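Long-range contact in putative lipoprotein (Bacteroides thetaiotaomicron, PDB 4Q1Z), which is of unknown function, a two-domain member of the DUF4876 family that is probably a lipoprotein: residues S25-K33 with Y43-S51. Sequence-based numbering, arbitrary orientation.
Sequences STLKDLTVK and YVKEVTDNS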
ATOM      1  N   SER A  25       6.476  21.731   2.804  1.00 73.49           N
ATOM      2  CA  SER A  25       6.086  22.386   1.554  1.00 74.13           C
ATOM      3  C   SER A  25       4.615  22.853   1.606  1.00 79.06           C
ATOM      4  O   SER A  25       4.286  23.915   1.070  1.00 80.95           O
ATOM      5  CB  SER A  25       6.296  21.435   0.379  1.00 76.37           C
ATOM      6  OG  SER A  25       6.677  22.128  -0.797  1.00 88.12           O
ATOM      7  N   THR A  26       3.738  22.053   2.243  1.00 73.30           N
ATOM      8  CA  THR A  26       2.296  22.297   2.369  1.00 72.04           C
ATOM      9  C   THR A  26       1.774  21.863   3.723  1.00 72.10           C
ATOM     10  O   THR A  26       2.243  20.860   4.268  1.00 70.76           O
ATOM     11  CB  THR A  26       1.500  21.485   1.290  1.00 80.12           C
ATOM     12  OG1 THR A  26       2.251  21.305   0.091  1.00 84.05           O
ATOM     13  CG2 THR A  26       0.129  22.073   0.979  1.00 76.92           C
ATOM     14  N   LEU A  27       0.752  22.575   4.229  1.00 67.06           N
ATOM     15  CA  LEU A  27      -0.009  22.197   5.412  1.00 65.27           C
ATOM     16  C   LEU A  27      -1.455  21.941   4.924  1.00 72.28           C
ATOM     17  O   LEU A  27      -2.240  22.883   4.706  1.00 72.89           O
ATOM     18  CB  LEU A  27       0.093  23.228   6.545  1.00 64.84           C
ATOM     19  CG  LEU A  27       1.458  23.386   7.190  1.00 66.09           C
ATOM     20  CD1 LEU A  27       1.475  24.575   8.084  1.00 66.85           C
ATOM     21  CD2 LEU A  27       1.865  22.146   7.951  1.00 62.04           C
ATOM     22  N   LYS A  28      -1.750  20.645   4.653  1.00 68.60           N
ATOM     23  CA  LYS A  28      -3.014  20.138   4.092  1.00 67.97           C
ATOM     24  C   LYS A  28      -4.022  19.682   5.180  1.00 71.46           C
ATOM     25  O   LYS A  28      -3.671  18.906   6.073  1.00 70.04           O
ATOM     26  CB  LYS A  28      -2.689  18.976   3.141  1.00 68.59           C
ATOM     27  CG  LYS A  28      -3.901  18.279   2.550  1.00 81.81           C
ATOM     28  CD  LYS A  28      -3.518  17.027   1.758  1.00 82.32           C
ATOM     29  CE  LYS A  28      -4.728  16.184   1.427  1.00 89.24           C
ATOM     30  NZ  LYS A  28      -5.751  16.923   0.633  1.00 92.57           N
ATOM     31  N   ASP A  29      -5.280  20.175   5.083  1.00 68.88           N
ATOM     32  CA  ASP A  29      -6.427  19.848   5.957  1.00 69.16           C
ATOM     33  C   ASP A  29      -6.088  20.008   7.488  1.00 70.26           C
ATOM     34  O   ASP A  29      -6.673  19.331   8.358  1.00 68.70           O
ATOM     35  CB  ASP A  29      -6.953  18.415   5.628  1.00 71.21           C
ATOM     36  CG  ASP A  29      -7.273  18.121   4.150  1.00 84.54           C
ATOM     37  OD1 ASP A  29      -7.813  19.029   3.457  1.00 86.26           O
ATOM     38  OD2 ASP A  29      -7.037  16.965   3.706  1.00 88.91           O
ATOM     39  N   LEU A  30      -5.194  20.982   7.796  1.00 65.42           N
ATOM     40  CA  LEU A  30      -4.711  21.263   9.141  1.00 64.27           C
ATOM     41  C   LEU A  30      -5.698  22.146   9.910  1.00 68.21           C
ATOM     42  O   LEU A  30      -6.115  23.203   9.431  1.00 69.77           O
ATOM     43  CB  LEU A  30      -3.294  21.899   9.078  1.00 63.99           C
ATOM     44  CG  LEU A  30      -2.530  22.129  10.390  1.00 68.01           C
ATOM     45  CD1 LEU A  30      -2.233  20.827  11.087  1.00 67.61           C
ATOM     46  CD2 LEU A  30      -1.238  22.858  10.139  1.00 67.84           C
ATOM     47  N   THR A  31      -6.054  21.703  11.121  1.00 63.30           N
ATOM     48  CA  THR A  31      -6.986  22.405  11.990  1.00 63.81           C
ATOM     49  C   THR A  31      -6.495  22.522  13.434  1.00 69.52           C
ATOM     50  O   THR A  31      -5.710  21.705  13.927  1.00 67.70           O
ATOM     51  CB  THR A  31      -8.351  21.709  11.985  1.00 68.83           C
ATOM     52  OG1 THR A  31      -8.174  20.295  12.160  1.00 73.99           O
ATOM     53  CG2 THR A  31      -9.178  22.024  10.729  1.00 61.90           C
ATOM     54  N   VAL A  32      -6.989  23.562  14.099  1.00 69.35           N
ATOM     55  CA  VAL A  32      -6.788  23.847  15.505  1.00 70.96           C
ATOM     56  C   VAL A  32      -8.181  23.887  16.108  1.00 78.38           C
ATOM     57  O   VAL A  32      -8.952  24.792  15.807  1.00 79.39           O
ATOM     58  CB  VAL A  32      -5.952  25.130  15.783  1.00 75.44           C
ATOM     59  CG1 VAL A  32      -5.960  25.476  17.260  1.00 75.80           C
ATOM     60  CG2 VAL A  32      -4.518  24.941  15.316  1.00 74.41           C
ATOM     61  N   LYS A  33      -8.527  22.848  16.874  1.00 76.89           N
ATOM     62  CA  LYS A  33      -9.803  22.708  17.575  1.00 78.66           C
ATOM     63  C   LYS A  33      -9.623  23.163  19.039  1.00 86.19           C
ATOM     64  O   LYS A  33      -8.596  22.847  19.650  1.00 85.27           O
ATOM     65  CB  LYS A  33     -10.322  21.246  17.518  1.00 79.60           C
ATOM     66  CG  LYS A  33     -10.813  20.748  16.154  1.00 84.66           C
ATOM     67  CD  LYS A  33     -11.036  19.212  16.146  1.00 96.70           C
ATOM     68  CE  LYS A  33     -11.451  18.640  14.792  1.00107.45           C
ATOM     69  NZ  LYS A  33     -11.073  17.199  14.614  1.00110.14           N
ATOM     70  N   TYR A  43     -14.612  25.335  19.235  1.00104.46           N
ATOM     71  CA  TYR A  43     -14.137  26.114  18.095  1.00101.41           C
ATOM     72  C   TYR A  43     -13.215  25.293  17.188  1.00 97.32           C
ATOM     73  O   TYR A  43     -12.459  24.464  17.687  1.00 96.03           O
ATOM     74  CB  TYR A  43     -13.373  27.348  18.598  1.00103.57           C
ATOM     75  CG  TYR A  43     -14.171  28.297  19.467  1.00108.08           C
ATOM     76  CD1 TYR A  43     -14.983  29.275  18.902  1.00112.21           C
ATOM     77  CD2 TYR A  43     -14.044  28.277  20.853  1.00109.50           C
ATOM     78  CE1 TYR A  43     -15.690  30.179  19.696  1.00116.56           C
ATOM     79  CE2 TYR A  43     -14.741  29.178  21.659  1.00112.77           C
ATOM     80  CZ  TYR A  43     -15.561  30.134  21.075  1.00123.02           C
ATOM     81  OH  TYR A  43     -16.261  31.034  21.852  1.00124.92           O
ATOM     82  N   VAL A  44     -13.284  25.509  15.860  1.00 88.26           N
ATOM     83  CA  VAL A  44     -12.399  24.868  14.879  1.00 83.53           C
ATOM     84  C   VAL A  44     -11.828  25.987  13.988  1.00 86.10           C
ATOM     85  O   VAL A  44     -12.567  26.868  13.554  1.00 87.37           O
ATOM     86  CB  VAL A  44     -12.991  23.676  14.061  1.00 84.97           C
ATOM     87  CG1 VAL A  44     -13.648  22.636  14.959  1.00 84.80           C
ATOM     88  CG2 VAL A  44     -13.948  24.123  12.968  1.00 85.28           C
ATOM     89  N   LYS A  45     -10.512  25.988  13.771  1.00 80.34           N
ATOM     90  CA  LYS A  45      -9.857  27.022  12.973  1.00 79.63           C
ATOM     91  C   LYS A  45      -8.942  26.388  11.926  1.00 81.03           C
ATOM     92  O   LYS A  45      -8.164  25.506  12.256  1.00 79.31           O
ATOM     93  CB  LYS A  45      -9.074  27.970  13.905  1.00 82.42           C
ATOM     94  CG  LYS A  45      -8.356  29.133  13.229  1.00 90.06           C
ATOM     95  CD  LYS A  45      -9.192  30.390  13.144  1.00 96.58           C
ATOM     96  CE  LYS A  45      -8.436  31.495  12.453  1.00107.44           C
ATOM     97  NZ  LYS A  45      -8.077  31.158  11.044  1.00114.82           N
ATOM     98  N   GLU A  46      -9.049  26.836  10.667  1.00 77.75           N
ATOM     99  CA  GLU A  46      -8.218  26.373   9.555  1.00 75.74           C
ATOM    100  C   GLU A  46      -6.818  26.978   9.671  1.00 79.48           C
ATOM    101  O   GLU A  46      -6.682  28.144  10.050  1.00 79.57           O
ATOM    102  CB  GLU A  46      -8.850  26.741   8.215  1.00 77.35           C
ATOM    103  CG  GLU A  46      -9.502  25.579   7.502  1.00 87.75           C
ATOM    104  CD  GLU A  46      -9.410  25.720   5.997  1.00113.40           C
ATOM    105  OE1 GLU A  46     -10.331  26.323   5.399  1.00109.76           O
ATOM    106  OE2 GLU A  46      -8.386  25.281   5.423  1.00105.48           O
ATOM    107  N   VAL A  47      -5.776  26.178   9.368  1.00 74.94           N
ATOM    108  CA  VAL A  47      -4.390  26.625   9.517  1.00 74.28           C
ATOM    109  C   VAL A  47      -3.587  26.312   8.246  1.00 77.80           C
ATOM    110  O   VAL A  47      -3.629  25.185   7.755  1.00 77.59           O
ATOM    111  CB  VAL A  47      -3.733  25.973  10.779  1.00 76.17           C
ATOM    112  CG1 VAL A  47      -2.348  26.539  11.032  1.00 75.61           C
ATOM    113  CG2 VAL A  47      -4.600  26.140  12.019  1.00 76.56           C
ATOM    114  N   THR A  48      -2.826  27.293   7.744  1.00 74.32           N
ATOM    115  CA  THR A  48      -1.965  27.092   6.579  1.00 73.40           C
ATOM    116  C   THR A  48      -0.529  27.459   6.878  1.00 79.28           C
ATOM    117  O   THR A  48       0.350  27.124   6.086  1.00 78.64           O
ATOM    118  CB  THR A  48      -2.447  27.873   5.375  1.00 80.53           C
ATOM    119  OG1 THR A  48      -2.741  29.223   5.757  1.00 87.04           O
ATOM    120  CG2 THR A  48      -3.599  27.198   4.683  1.00 74.55           C
ATOM    121  N   ASP A  49      -0.271  28.133   8.010  1.00 77.99           N
ATOM    122  CA  ASP A  49       1.091  28.517   8.355  1.00 78.75           C
ATOM    123  C   ASP A  49       1.478  28.019   9.743  1.00 83.21           C
ATOM    124  O   ASP A  49       0.668  27.373  10.398  1.00 82.11           O
ATOM    125  CB  ASP A  49       1.255  30.038   8.250  1.00 82.83           C
ATOM    126  CG  ASP A  49       2.543  30.466   7.572  1.00 99.37           C
ATOM    127  OD1 ASP A  49       3.490  29.627   7.488  1.00 99.19           O
ATOM    128  OD2 ASP A  49       2.628  31.642   7.155  1.00109.58           O
ATOM    129  N   ASN A  50       2.725  28.297  10.180  1.00 81.22           N
ATOM    130  CA  ASN A  50       3.256  27.926  11.493  1.00 81.03           C
ATOM    131  C   ASN A  50       2.562  28.681  12.640  1.00 85.85           C
ATOM    132  O   ASN A  50       2.568  28.200  13.770  1.00 86.08           O
ATOM    133  CB  ASN A  50       4.751  28.187  11.539  1.00 84.17           C
ATOM    134  CG  ASN A  50       5.556  27.078  10.923  1.00120.65           C
ATOM    135  OD1 ASN A  50       6.067  26.195  11.624  1.00118.55           O
ATOM    136  ND2 ASN A  50       5.672  27.082   9.597  1.00116.59           N
ATOM    137  N   SER A  51       1.978  29.846  12.364  1.00 83.04           N
ATOM    138  CA  SER A  51       1.286  30.633  13.389  1.00 84.63           C
ATOM    139  C   SER A  51      -0.093  31.095  12.912  1.00 90.73           C
ATOM    140  O   SER A  51      -0.246  31.454  11.739  1.00 90.65           O
ATOM    141  CB  SER A  51       2.125  31.837  13.810  1.00 88.28           C
ATOM    142  OG  SER A  51       2.558  32.595  12.694  1.00 93.83           O
TER
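The flat groups joining Val32 to Lys45 are backbone peptides that exchange a pair of hydrogen bonds: Val32 N donates to Lys45 O at 2.9 Å in the plane of that carbonyl, whereas the returning Lys45 N to Val32 O bond, 2.8 Å, has its donor tilted 30° from the plane. A third bond, Val47 N to Leu30 O at 3.0 Å, extends the pairing. The hairpin is antiparallel, the axes of strands 30-33 and 43-46 running at 152°. On one face Lys33 and Val44 lie side by side, Lys33 CG 3.6 Å from Val44 CG1. Val32 lies on the opposite face, and its CG2 touches Val47 CG2 at 3.5 Å. With CG anti to its own nitrogen (chi1 -173°), Leu30 brings CD2 to 3.9 Å from Val47 CG1, so the two methyls of Val47 serve different partners. Replacing Leu30 by an alanine removes CD2, which would probably leave Val47 CG1 without that neighbour and open a gap beside Val66. On the N-terminal side of the corner at Asp29, Leu27 CD1 sits 3.4 Å from Thr48 O. Strand 43-46 is outermost in its sheet within the chain; strand 24-35 also pairs with strand 60-72, where Leu30 rests on Val66 and Val32 on Val64. Val47 packs on Val52 of strand 51-57 and Leu17 of strand 11-19, so the two ends of this seven-stranded sheet come together, consistent with its curling around an apolar interior.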